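Local coordinates for piwi domain-containing protein (Vanderwaltozyma polyspora, PDB 5THE) that probably binds a small guide RNA and uses it to select RNA targets for cleavage, this chain being the C-terminal lobe of a budding yeast Argonaute, at residues A[472-481]-A[488-497]; A[262-273]-A[334-345]. One frame throughout, in Å; residues are numbered along the deposited sequence.

Contact 1. Residues A[472-481]-A[488-497]. With nucleotides of chain B.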
loop_
_atom_site.group_PDB
_atom_site.type_symbol
_atom_site.label_atom_id
_atom_site.label_comp_id
_atom_site.label_asym_id
_atom_site.label_seq_id
_atom_site.Cartn_x
_atom_site.Cartn_y
_atom_site.Cartn_z
ATOM N N CYS A 472 -2.459 12.707 7.190
ATOM C CA CYS A 472 -1.346 11.766 7.203
ATOM C C CYS A 472 -1.582 10.679 8.230
ATOM O O CYS A 472 -1.486 9.483 7.923
ATOM C CB CYS A 472 -0.049 12.506 7.498
ATOM S SG CYS A 472 0.485 13.476 6.080
ATOM N N ASN A 473 -1.929 11.080 9.454
ATOM C CA ASN A 473 -2.175 10.101 10.498
ATOM C C ASN A 473 -3.359 9.211 10.141
ATOM O O ASN A 473 -3.266 7.985 10.240
ATOM C CB ASN A 473 -2.403 10.790 11.842
ATOM C CG ASN A 473 -2.510 9.793 12.979
ATOM O OD1 ASN A 473 -1.622 8.955 13.161
ATOM N ND2 ASN A 473 -3.610 9.841 13.713
ATOM N N ASN A 474 -4.482 9.811 9.711
ATOM C CA ASN A 474 -5.663 9.027 9.353
ATOM C C ASN A 474 -5.351 8.014 8.260
ATOM O O ASN A 474 -5.823 6.869 8.300
ATOM C CB ASN A 474 -6.800 9.941 8.879
ATOM C CG ASN A 474 -7.546 10.589 10.023
ATOM O OD1 ASN A 474 -7.158 10.469 11.180
ATOM N ND2 ASN A 474 -8.618 11.286 9.698
ATOM N N LEU A 475 -4.579 8.425 7.259
ATOM C CA LEU A 475 -4.318 7.528 6.148
ATOM C C LEU A 475 -3.466 6.332 6.551
ATOM O O LEU A 475 -3.370 5.376 5.778
ATOM C CB LEU A 475 -3.659 8.293 5.008
ATOM C CG LEU A 475 -4.610 9.147 4.174
ATOM C CD1 LEU A 475 -3.827 9.998 3.207
ATOM C CD2 LEU A 475 -5.561 8.244 3.440
ATOM N N CYS A 476 -2.861 6.365 7.737
ATOM C CA CYS A 476 -2.133 5.218 8.265
ATOM C C CYS A 476 -3.055 4.113 8.756
ATOM O O CYS A 476 -2.599 2.980 8.925
ATOM C CB CYS A 476 -1.209 5.677 9.391
ATOM S SG CYS A 476 0.151 6.720 8.774
ATOM N N TYR A 477 -4.335 4.402 8.941
ATOM C CA TYR A 477 -5.286 3.440 9.469
ATOM C C TYR A 477 -6.069 2.704 8.386
ATOM O O TYR A 477 -6.943 1.909 8.722
ATOM C CB TYR A 477 -6.265 4.145 10.423
ATOM C CG TYR A 477 -5.658 4.524 11.754
ATOM C CD1 TYR A 477 -4.690 5.535 11.844
ATOM C CD2 TYR A 477 -6.043 3.873 12.921
ATOM C CE1 TYR A 477 -4.137 5.887 13.058
ATOM C CE2 TYR A 477 -5.495 4.219 14.146
ATOM C CZ TYR A 477 -4.547 5.227 14.201
ATOM O OH TYR A 477 -4.006 5.557 15.407
ATOM N N ILE A 478 -5.787 2.932 7.102
ATOM C CA ILE A 478 -6.524 2.201 6.081
ATOM C C ILE A 478 -5.576 1.455 5.153
ATOM O O ILE A 478 -5.785 1.409 3.938
ATOM C CB ILE A 478 -7.458 3.125 5.279
ATOM C CG1 ILE A 478 -6.724 4.362 4.790
ATOM C CG2 ILE A 478 -8.663 3.521 6.114
ATOM C CD1 ILE A 478 -7.624 5.307 4.080
ATOM N N PHE A 479 -4.526 0.872 5.707
ATOM C CA PHE A 479 -3.719 -0.074 4.945
ATOM C C PHE A 479 -4.455 -1.411 4.963
ATOM O O PHE A 479 -4.512 -2.086 5.996
ATOM C CB PHE A 479 -2.324 -0.165 5.544
ATOM C CG PHE A 479 -1.387 -1.032 4.771
ATOM C CD1 PHE A 479 -0.996 -0.684 3.487
ATOM C CD2 PHE A 479 -0.865 -2.182 5.342
ATOM C CE1 PHE A 479 -0.101 -1.467 2.788
ATOM C CE2 PHE A 479 0.018 -2.976 4.644
ATOM C CZ PHE A 479 0.404 -2.625 3.362
ATOM N N GLY A 480 -5.047 -1.781 3.834
ATOM C CA GLY A 480 -6.101 -2.780 3.840
ATOM C C GLY A 480 -5.663 -4.211 4.117
ATOM O O GLY A 480 -6.538 -5.069 4.274
ATOM N N ARG A 481 -4.361 -4.502 4.186
ATOM C CA ARG A 481 -3.941 -5.862 4.518
ATOM C C ARG A 481 -3.418 -6.013 5.945
ATOM O O ARG A 481 -2.891 -7.074 6.295
ATOM C CB ARG A 481 -2.905 -6.370 3.506
ATOM C CG ARG A 481 -1.476 -5.896 3.705
ATOM C CD ARG A 481 -0.541 -6.506 2.659
ATOM N NE ARG A 481 0.846 -6.131 2.908
ATOM C CZ ARG A 481 1.855 -6.325 2.062
ATOM N NH1 ARG A 481 1.652 -6.884 0.871
ATOM N NH2 ARG A 481 3.074 -5.952 2.413
ATOM N N VAL A 488 3.395 4.767 7.796
ATOM C CA VAL A 488 3.414 5.715 6.687
ATOM C C VAL A 488 2.023 5.654 6.059
ATOM O O VAL A 488 1.387 4.596 6.110
ATOM C CB VAL A 488 4.561 5.356 5.717
ATOM C CG1 VAL A 488 4.187 4.175 4.818
ATOM C CG2 VAL A 488 5.023 6.552 4.944
ATOM N N PRO A 489 1.482 6.733 5.493
ATOM C CA PRO A 489 0.112 6.654 4.958
ATOM C C PRO A 489 -0.024 5.541 3.929
ATOM O O PRO A 489 0.911 5.241 3.184
ATOM C CB PRO A 489 -0.107 8.035 4.335
ATOM C CG PRO A 489 0.763 8.952 5.219
ATOM C CD PRO A 489 2.015 8.104 5.434
ATOM N N ALA A 490 -1.204 4.924 3.903
ATOM C CA ALA A 490 -1.421 3.779 3.022
ATOM C C ALA A 490 -1.031 4.032 1.565
ATOM O O ALA A 490 -0.464 3.117 0.948
ATOM C CB ALA A 490 -2.887 3.339 3.122
ATOM N N PRO A 491 -1.283 5.204 0.965
ATOM C CA PRO A 491 -0.837 5.412 -0.426
ATOM C C PRO A 491 0.645 5.189 -0.617
ATOM O O PRO A 491 1.052 4.671 -1.661
ATOM C CB PRO A 491 -1.205 6.880 -0.698
ATOM C CG PRO A 491 -2.270 7.187 0.272
ATOM C CD PRO A 491 -2.010 6.381 1.484
ATOM N N VAL A 492 1.462 5.605 0.362
ATOM C CA VAL A 492 2.907 5.437 0.268
ATOM C C VAL A 492 3.266 3.964 0.339
ATOM O O VAL A 492 4.015 3.448 -0.495
ATOM C CB VAL A 492 3.614 6.240 1.374
ATOM C CG1 VAL A 492 5.124 5.873 1.440
ATOM C CG2 VAL A 492 3.424 7.722 1.157
ATOM N N TYR A 493 2.728 3.272 1.338
ATOM C CA TYR A 493 2.944 1.836 1.460
ATOM C C TYR A 493 2.519 1.115 0.182
ATOM O O TYR A 493 3.256 0.278 -0.349
ATOM C CB TYR A 493 2.166 1.322 2.677
ATOM C CG TYR A 493 2.871 0.298 3.556
ATOM C CD1 TYR A 493 3.375 -0.886 3.026
ATOM C CD2 TYR A 493 2.968 0.492 4.944
ATOM C CE1 TYR A 493 4.005 -1.837 3.847
ATOM C CE2 TYR A 493 3.593 -0.433 5.767
ATOM C CZ TYR A 493 4.108 -1.600 5.218
ATOM O OH TYR A 493 4.723 -2.518 6.044
ATOM N N TYR A 494 1.331 1.439 -0.335
ATOM C CA TYR A 494 0.869 0.834 -1.586
ATOM C C TYR A 494 1.835 1.092 -2.736
ATOM O O TYR A 494 2.104 0.192 -3.542
ATOM C CB TYR A 494 -0.502 1.375 -1.962
ATOM C CG TYR A 494 -1.615 0.958 -1.040
ATOM C CD1 TYR A 494 -1.592 -0.282 -0.404
ATOM C CD2 TYR A 494 -2.703 1.792 -0.827
ATOM C CE1 TYR A 494 -2.632 -0.675 0.433
ATOM C CE2 TYR A 494 -3.748 1.411 0.011
ATOM C CZ TYR A 494 -3.698 0.179 0.643
ATOM O OH TYR A 494 -4.721 -0.200 1.470
ATOM N N ALA A 495 2.326 2.331 -2.856
ATOM C CA ALA A 495 3.251 2.651 -3.938
ATOM C C ALA A 495 4.552 1.880 -3.788
ATOM O O ALA A 495 5.115 1.408 -4.786
ATOM C CB ALA A 495 3.522 4.157 -3.986
ATOM N N ASP A 496 5.058 1.760 -2.551
ATOM C CA ASP A 496 6.260 0.958 -2.323
ATOM C C ASP A 496 6.050 -0.468 -2.801
ATOM O O ASP A 496 6.902 -1.035 -3.493
ATOM C CB ASP A 496 6.646 0.956 -0.841
ATOM C CG ASP A 496 6.959 2.323 -0.322
ATOM O OD1 ASP A 496 7.253 3.225 -1.132
ATOM O OD2 ASP A 496 6.918 2.498 0.908
ATOM N N LEU A 497 4.913 -1.068 -2.427
ATOM C CA LEU A 497 4.629 -2.453 -2.798
ATOM C C LEU A 497 4.491 -2.622 -4.301
ATOM O O LEU A 497 4.848 -3.672 -4.838
ATOM C CB LEU A 497 3.350 -2.920 -2.107
ATOM C CG LEU A 497 3.490 -2.915 -0.580
ATOM C CD1 LEU A 497 2.146 -3.243 0.054
ATOM C CD2 LEU A 497 4.537 -3.941 -0.185
ATOM P P A B 4 2.672 -5.976 6.329
ATOM O OP1 A B 4 2.349 -5.298 5.046
ATOM O OP2 A B 4 3.751 -6.965 6.432
ATOM O "O5'" A B 4 2.916 -4.854 7.429
ATOM C "C5'" A B 4 1.856 -3.995 7.806
ATOM C "C4'" A B 4 1.730 -3.878 9.299
ATOM O "O4'" A B 4 1.401 -5.161 9.877
ATOM C "C3'" A B 4 2.977 -3.442 10.042
ATOM O "O3'" A B 4 3.149 -2.043 9.965
ATOM C "C2'" A B 4 2.707 -3.960 11.450
ATOM O "O2'" A B 4 1.772 -3.120 12.120
ATOM C "C1'" A B 4 2.006 -5.289 11.139
ATOM N N9 A B 4 2.956 -6.403 11.046
ATOM C C8 A B 4 3.802 -6.678 10.001
ATOM N N7 A B 4 4.542 -7.743 10.186
ATOM C C5 A B 4 4.146 -8.193 11.432
ATOM C C6 A B 4 4.563 -9.292 12.171
ATOM N N6 A B 4 5.507 -10.121 11.711
ATOM N N1 A B 4 3.975 -9.488 13.374
ATOM C C2 A B 4 3.025 -8.620 13.783
ATOM N N3 A B 4 2.538 -7.539 13.164
ATOM C C4 A B 4 3.164 -7.384 11.983
ATOM P P A B 3 2.034 -10.723 3.786
ATOM O OP1 A B 3 1.795 -9.903 2.560
ATOM O OP2 A B 3 3.361 -11.364 4.023
ATOM O "O5'" A B 3 1.643 -9.888 5.090
ATOM C "C5'" A B 3 0.416 -9.177 5.134
ATOM C "C4'" A B 3 0.104 -8.707 6.527
ATOM O "O4'" A B 3 -0.174 -9.828 7.405
ATOM C "C3'" A B 3 1.217 -7.959 7.235
ATOM O "O3'" A B 3 1.289 -6.623 6.809
ATOM C "C2'" A B 3 0.821 -8.104 8.694
ATOM O "O2'" A B 3 -0.232 -7.200 9.014
ATOM C "C1'" A B 3 0.276 -9.534 8.708
ATOM N N9 A B 3 1.366 -10.455 9.026
ATOM C C8 A B 3 2.341 -10.926 8.173
ATOM N N7 A B 3 3.216 -11.692 8.778
ATOM C C5 A B 3 2.784 -11.714 10.092
ATOM C C6 A B 3 3.309 -12.351 11.208
ATOM N N6 A B 3 4.411 -13.120 11.133
ATOM N N1 A B 3 2.650 -12.169 12.372
ATOM C C2 A B 3 1.550 -11.386 12.385
ATOM N N3 A B 3 0.958 -10.715 11.392
ATOM C C4 A B 3 1.651 -10.937 10.267
ATOM P P A B 5 4.553 -1.391 9.557
ATOM O OP1 A B 5 4.267 0.070 9.482
ATOM O OP2 A B 5 5.129 -2.117 8.406
ATOM O "O5'" A B 5 5.448 -1.606 10.846
ATOM C "C5'" A B 5 5.047 -1.046 12.085
ATOM C "C4'" A B 5 5.759 -1.707 13.236
ATOM O "O4'" A B 5 5.404 -3.110 13.284
ATOM C "C3'" A B 5 7.276 -1.703 13.147
ATOM O "O3'" A B 5 7.813 -0.498 13.642
ATOM C "C2'" A B 5 7.669 -2.925 13.970
ATOM O "O2'" A B 5 7.621 -2.630 15.356
ATOM C "C1'" A B 5 6.517 -3.880 13.669
ATOM N N9 A B 5 6.839 -4.800 12.574
ATOM C C8 A B 5 6.722 -4.609 11.219
ATOM N N7 A B 5 7.104 -5.657 10.528
ATOM C C5 A B 5 7.493 -6.573 11.497
ATOM C C6 A B 5 7.990 -7.876 11.405
ATOM N N6 A B 5 8.187 -8.478 10.231
ATOM N N1 A B 5 8.276 -8.516 12.571
ATOM C C2 A B 5 8.068 -7.879 13.740
ATOM N N3 A B 5 7.597 -6.647 13.950
ATOM C C4 A B 5 7.337 -6.058 12.769
HETATM O O HOH W 1 -6.680 1.563 1.665
#
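Phe479, Tyr493 and Tyr494 form an aromatic cluster in the Piwi domain, where the loop after helix 465-475 meets the start of helix 490-515 beside the bound RNA. The Phe479 and Tyr493 ring centroids are 4.2 Å apart with planes inclined by 31°, an oblique pairing; Tyr494 is slid along Phe479, its CE1 meeting Phe479 CD1 at 3.5 Å. With CG anti to the backbone N (chi1 -176°), the Phe479 ring lies against Tyr493, and Leu497 CD1 sits at its edge.

Aliphatic packing continues at the helix start: the N-cap residue Pro489 sets its CB against Leu475 CB at 3.6 Å. Two hydrogen bonds join the segments. Ala490 N donates to Leu475 O (2.9 Å, 165°), approaching from above the carbonyl plane, and Gly480 N donates to Tyr494 OH at 2.9 Å.

Polar contacts reach the RNA of chain B, probably the guide strand. The Arg481 guanidinium is sandwiched between Leu497 CD1 and OP1 of A3 of chain B, while NH1 bonds Ile549 O. At its edge, NE and NH2 of Arg481 both donate to OP1 of A4 of chain B, at 2.7 and 2.8 Å.

Contact 2. Residues A[262-273]-A[334-345]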
loop_
_atom_site.group_PDB
_atom_site.type_symbol
_atom_site.label_atom_id
_atom_site.label_comp_id
_atom_site.label_asym_id
_atom_site.label_seq_id
_atom_site.Cartn_x
_atom_site.Cartn_y
_atom_site.Cartn_z
ATOM N N SER A 262 -17.236 20.924 -4.117
ATOM C CA SER A 262 -17.712 20.038 -5.171
ATOM C C SER A 262 -18.353 18.780 -4.620
ATOM O O SER A 262 -18.975 18.040 -5.386
ATOM C CB SER A 262 -16.548 19.641 -6.100
ATOM O OG SER A 262 -15.522 19.016 -5.335
ATOM N N ASN A 263 -18.206 18.522 -3.319
ATOM C CA ASN A 263 -18.644 17.273 -2.701
ATOM C C ASN A 263 -18.016 16.070 -3.405
ATOM O O ASN A 263 -18.639 15.026 -3.594
ATOM C CB ASN A 263 -20.167 17.164 -2.674
ATOM C CG ASN A 263 -20.640 16.123 -1.687
ATOM O OD1 ASN A 263 -20.038 15.951 -0.624
ATOM N ND2 ASN A 263 -21.681 15.387 -2.047
ATOM N N LEU A 264 -16.770 16.227 -3.817
ATOM C CA LEU A 264 -16.086 15.155 -4.492
ATOM C C LEU A 264 -14.865 14.752 -3.677
ATOM O O LEU A 264 -14.178 15.621 -3.126
ATOM C CB LEU A 264 -15.651 15.577 -5.903
ATOM C CG LEU A 264 -16.767 15.670 -6.946
ATOM C CD1 LEU A 264 -16.239 16.359 -8.187
ATOM C CD2 LEU A 264 -17.291 14.276 -7.268
ATOM N N PRO A 265 -14.586 13.456 -3.561
ATOM C CA PRO A 265 -13.427 13.028 -2.771
ATOM C C PRO A 265 -12.128 13.483 -3.414
ATOM O O PRO A 265 -12.002 13.544 -4.638
ATOM C CB PRO A 265 -13.544 11.502 -2.767
ATOM C CG PRO A 265 -14.282 11.184 -4.015
ATOM C CD PRO A 265 -15.295 12.309 -4.155
ATOM N N ILE A 266 -11.172 13.850 -2.563
ATOM C CA ILE A 266 -9.849 14.198 -3.051
ATOM C C ILE A 266 -9.229 12.972 -3.699
ATOM O O ILE A 266 -9.403 11.842 -3.229
ATOM C CB ILE A 266 -8.986 14.727 -1.894
ATOM C CG1 ILE A 266 -9.596 16.009 -1.335
ATOM C CG2 ILE A 266 -7.532 14.967 -2.332
ATOM C CD1 ILE A 266 -9.008 16.412 0.012
ATOM N N LEU A 267 -8.539 13.184 -4.813
ATOM C CA LEU A 267 -7.754 12.124 -5.427
ATOM C C LEU A 267 -6.439 12.026 -4.666
ATOM O O LEU A 267 -5.629 12.960 -4.689
ATOM C CB LEU A 267 -7.525 12.418 -6.904
ATOM C CG LEU A 267 -6.494 11.507 -7.576
ATOM C CD1 LEU A 267 -6.994 10.076 -7.557
ATOM C CD2 LEU A 267 -6.200 11.955 -8.993
ATOM N N VAL A 268 -6.241 10.923 -3.952
ATOM C CA VAL A 268 -5.043 10.722 -3.145
ATOM C C VAL A 268 -4.117 9.811 -3.930
ATOM O O VAL A 268 -4.520 8.713 -4.332
ATOM C CB VAL A 268 -5.372 10.127 -1.763
ATOM C CG1 VAL A 268 -4.092 9.881 -0.981
ATOM C CG2 VAL A 268 -6.316 11.058 -0.977
ATOM N N LEU A 269 -2.882 10.267 -4.149
ATOM C CA LEU A 269 -1.890 9.554 -4.935
ATOM C C LEU A 269 -0.702 9.165 -4.070
ATOM O O LEU A 269 -0.318 9.898 -3.155
ATOM C CB LEU A 269 -1.366 10.407 -6.088
ATOM C CG LEU A 269 -2.355 11.019 -7.077
ATOM C CD1 LEU A 269 -1.590 12.051 -7.870
ATOM C CD2 LEU A 269 -2.914 9.924 -7.982
ATOM N N GLY A 270 -0.100 8.039 -4.403
ATOM C CA GLY A 270 1.171 7.651 -3.815
ATOM C C GLY A 270 2.143 7.238 -4.900
ATOM O O GLY A 270 1.780 6.528 -5.835
ATOM N N SER A 271 3.381 7.706 -4.777
ATOM C CA SER A 271 4.417 7.307 -5.711
ATOM C C SER A 271 5.676 6.888 -4.967
ATOM O O SER A 271 5.930 7.309 -3.838
ATOM C CB SER A 271 4.749 8.416 -6.715
ATOM O OG SER A 271 5.287 9.540 -6.069
ATOM N N ASP A 272 6.447 6.027 -5.617
ATOM C CA ASP A 272 7.712 5.540 -5.089
ATOM C C ASP A 272 8.616 5.273 -6.284
ATOM O O ASP A 272 8.152 5.083 -7.412
ATOM C CB ASP A 272 7.525 4.270 -4.220
ATOM C CG ASP A 272 8.815 3.789 -3.564
ATOM O OD1 ASP A 272 9.544 4.603 -2.970
ATOM O OD2 ASP A 272 9.073 2.570 -3.587
ATOM N N VAL A 273 9.912 5.288 -6.022
ATOM C CA VAL A 273 10.924 4.868 -6.979
ATOM C C VAL A 273 11.821 3.859 -6.286
ATOM O O VAL A 273 12.195 4.047 -5.124
ATOM C CB VAL A 273 11.761 6.054 -7.499
ATOM C CG1 VAL A 273 12.690 5.604 -8.623
ATOM C CG2 VAL A 273 10.861 7.143 -7.983
ATOM N N LYS A 334 -17.365 12.701 -13.077
ATOM C CA LYS A 334 -16.625 13.853 -12.571
ATOM C C LYS A 334 -15.145 13.525 -12.381
ATOM O O LYS A 334 -14.791 12.429 -11.935
ATOM C CB LYS A 334 -17.215 14.323 -11.237
ATOM C CG LYS A 334 -18.699 14.717 -11.290
ATOM C CD LYS A 334 -18.871 16.053 -11.954
ATOM C CE LYS A 334 -20.305 16.527 -11.894
ATOM N NZ LYS A 334 -20.436 17.833 -12.599
ATOM N N LEU A 335 -14.285 14.480 -12.726
ATOM C CA LEU A 335 -12.877 14.424 -12.364
ATOM C C LEU A 335 -12.691 14.994 -10.964
ATOM O O LEU A 335 -13.531 15.755 -10.487
ATOM C CB LEU A 335 -12.049 15.227 -13.354
ATOM C CG LEU A 335 -12.173 14.769 -14.806
ATOM C CD1 LEU A 335 -11.370 15.671 -15.725
ATOM C CD2 LEU A 335 -11.802 13.294 -14.894
ATOM N N PRO A 336 -11.613 14.635 -10.271
ATOM C CA PRO A 336 -11.394 15.201 -8.940
ATOM C C PRO A 336 -11.127 16.695 -9.018
ATOM O O PRO A 336 -10.626 17.218 -10.020
ATOM C CB PRO A 336 -10.172 14.438 -8.410
ATOM C CG PRO A 336 -9.497 13.883 -9.617
ATOM C CD PRO A 336 -10.569 13.665 -10.648
ATOM N N THR A 337 -11.510 17.390 -7.957
ATOM C CA THR A 337 -11.265 18.816 -7.879
ATOM C C THR A 337 -10.091 19.163 -6.977
ATOM O O THR A 337 -9.709 20.336 -6.920
ATOM C CB THR A 337 -12.532 19.554 -7.413
ATOM O OG1 THR A 337 -12.922 19.081 -6.117
ATOM C CG2 THR A 337 -13.679 19.315 -8.407
ATOM N N LYS A 338 -9.507 18.178 -6.290
ATOM C CA LYS A 338 -8.285 18.349 -5.512
ATOM C C LYS A 338 -7.453 17.086 -5.653
ATOM O O LYS A 338 -7.995 15.979 -5.700
ATOM C CB LYS A 338 -8.555 18.595 -4.013
ATOM C CG LYS A 338 -9.269 19.901 -3.667
ATOM C CD LYS A 338 -9.377 20.038 -2.149
ATOM C CE LYS A 338 -10.133 21.302 -1.749
ATOM N NZ LYS A 338 -9.445 22.505 -2.270
ATOM N N ILE A 339 -6.132 17.257 -5.695
ATOM C CA ILE A 339 -5.197 16.141 -5.796
ATOM C C ILE A 339 -4.208 16.229 -4.640
ATOM O O ILE A 339 -3.655 17.299 -4.361
ATOM C CB ILE A 339 -4.464 16.141 -7.154
ATOM C CG1 ILE A 339 -5.475 16.036 -8.300
ATOM C CG2 ILE A 339 -3.468 15.026 -7.245
ATOM C CD1 ILE A 339 -4.821 16.088 -9.681
ATOM N N MET A 340 -3.991 15.102 -3.971
ATOM C CA MET A 340 -3.023 14.966 -2.886
ATOM C C MET A 340 -1.976 13.952 -3.322
ATOM O O MET A 340 -2.309 12.786 -3.558
ATOM C CB MET A 340 -3.720 14.512 -1.605
ATOM C CG MET A 340 -2.827 14.368 -0.400
ATOM S SD MET A 340 -2.893 15.837 0.635
ATOM C CE MET A 340 -4.671 16.021 0.822
ATOM N N TYR A 341 -0.717 14.391 -3.422
ATOM C CA TYR A 341 0.356 13.610 -4.036
ATOM C C TYR A 341 1.416 13.256 -2.991
ATOM O O TYR A 341 2.214 14.108 -2.581
ATOM C CB TYR A 341 0.954 14.397 -5.198
ATOM C CG TYR A 341 2.149 13.749 -5.846
ATOM C CD1 TYR A 341 2.084 12.445 -6.315
ATOM C CD2 TYR A 341 3.341 14.452 -6.008
ATOM C CE1 TYR A 341 3.191 11.844 -6.919
ATOM C CE2 TYR A 341 4.446 13.869 -6.609
ATOM C CZ TYR A 341 4.362 12.568 -7.071
ATOM O OH TYR A 341 5.450 11.983 -7.681
ATOM N N PHE A 342 1.424 11.997 -2.556
ATOM C CA PHE A 342 2.403 11.536 -1.572
ATOM C C PHE A 342 3.596 10.956 -2.308
ATOM O O PHE A 342 3.443 10.023 -3.095
ATOM C CB PHE A 342 1.823 10.481 -0.635
ATOM C CG PHE A 342 0.941 11.045 0.421
ATOM C CD1 PHE A 342 1.468 11.449 1.642
ATOM C CD2 PHE A 342 -0.412 11.173 0.201
ATOM C CE1 PHE A 342 0.651 11.970 2.626
ATOM C CE2 PHE A 342 -1.239 11.696 1.191
ATOM C CZ PHE A 342 -0.696 12.098 2.399
ATOM N N ARG A 343 4.777 11.498 -2.046
ATOM C CA ARG A 343 5.976 11.085 -2.762
ATOM C C ARG A 343 6.930 10.392 -1.795
ATOM O O ARG A 343 7.385 11.000 -0.822
ATOM C CB ARG A 343 6.658 12.282 -3.418
ATOM C CG ARG A 343 7.989 11.933 -4.035
ATOM C CD ARG A 343 7.865 10.892 -5.124
ATOM N NE ARG A 343 8.883 11.159 -6.127
ATOM C CZ ARG A 343 10.085 10.602 -6.115
ATOM N NH1 ARG A 343 10.384 9.723 -5.170
ATOM N NH2 ARG A 343 10.976 10.911 -7.047
ATOM N N ASP A 344 7.235 9.127 -2.070
ATOM C CA ASP A 344 8.152 8.351 -1.243
ATOM C C ASP A 344 9.423 8.056 -2.028
ATOM O O ASP A 344 9.449 8.105 -3.262
ATOM C CB ASP A 344 7.510 7.031 -0.787
ATOM C CG ASP A 344 8.294 6.361 0.309
ATOM O OD1 ASP A 344 8.339 5.120 0.368
ATOM O OD2 ASP A 344 8.880 7.095 1.127
ATOM N N GLY A 345 10.473 7.700 -1.303
ATOM C CA GLY A 345 11.683 7.268 -1.960
ATOM C C GLY A 345 12.402 8.464 -2.534
ATOM O O GLY A 345 12.708 8.493 -3.736
HETATM O O HOH W 2 -11.799 16.213 -5.326
#
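Leu269 and Tyr341 are partners on two parallel strands, 267-273 and 339-344, whose axes approach to 4.6 Å at 17°. Six backbone hydrogen bonds alternate between them from Leu267 N to Asp344 N; in the tightest, Leu269 N reaches Met340 O at 2.7 Å.

Packing is close on both faces of this paired region. On one, Leu269 CD1 lies 3.6 Å from Ile339 CG2 and also meets Tyr341 CD1, while Ser271 OG gives a weak hydrogen bond to Tyr341 OH, whose stronger partner is Glu358. Arg343 offers a guanidinium face to Val273 CG2, and its NH2 bonds Glu311 O and forms a salt bridge with Glu358. On the other face, Phe342 keeps its ring edge-on to Leu269 O and to Val268 CG1 (4.0 Å from Phe342 CE2), with helices 465-475 and 490-515 packed over it.

Toward Ser262 and Lys334 the contact grows looser and reaches solvent, although Ile266 and Pro336 remain buried. Water 2 bridges the backbones, donating to Pro265 O and accepting from Thr337 N at 2.9 Å. Ser262 OG donates to Thr337 OG1 (2.7 Å), which is also bonded to Asp259. The Leu264 side chain crosses that of Lys334, an exposed residue, at about a right angle, with CD1 against CB.

At the far end the carboxylates of Asp272 and Asp344 lie side by side, with their OD1 atoms 3.6 Å apart and planes at 25°; Lys390 forms a salt bridge with Asp344. Paired acidic residues on adjacent parallel strands are consistent with the active site of the RNase H-like fold of Piwi domains.

Overall arrangement
From the N terminus, contact 2 comes first: it closes a loop of 60 residues that contains strands 282-289 and 300-305 and helix 320-329. The chain then runs through helix 351-373 and further strands to helix 465-475, after which contact 1 closes a tight loop of six residues without helix or strand. The two are in series, neither nested nor crossed, with centres about 13 Å apart. They meet where helix 490-515 lies against the parallel strands: Val492 CG1 packs on Asp344 CG at 3.4 Å, and Ala495 CB reaches Gly270 O. Contact 1 thus joins the RNA-phosphate side of the Piwi domain to the sheet tied together by contact 2.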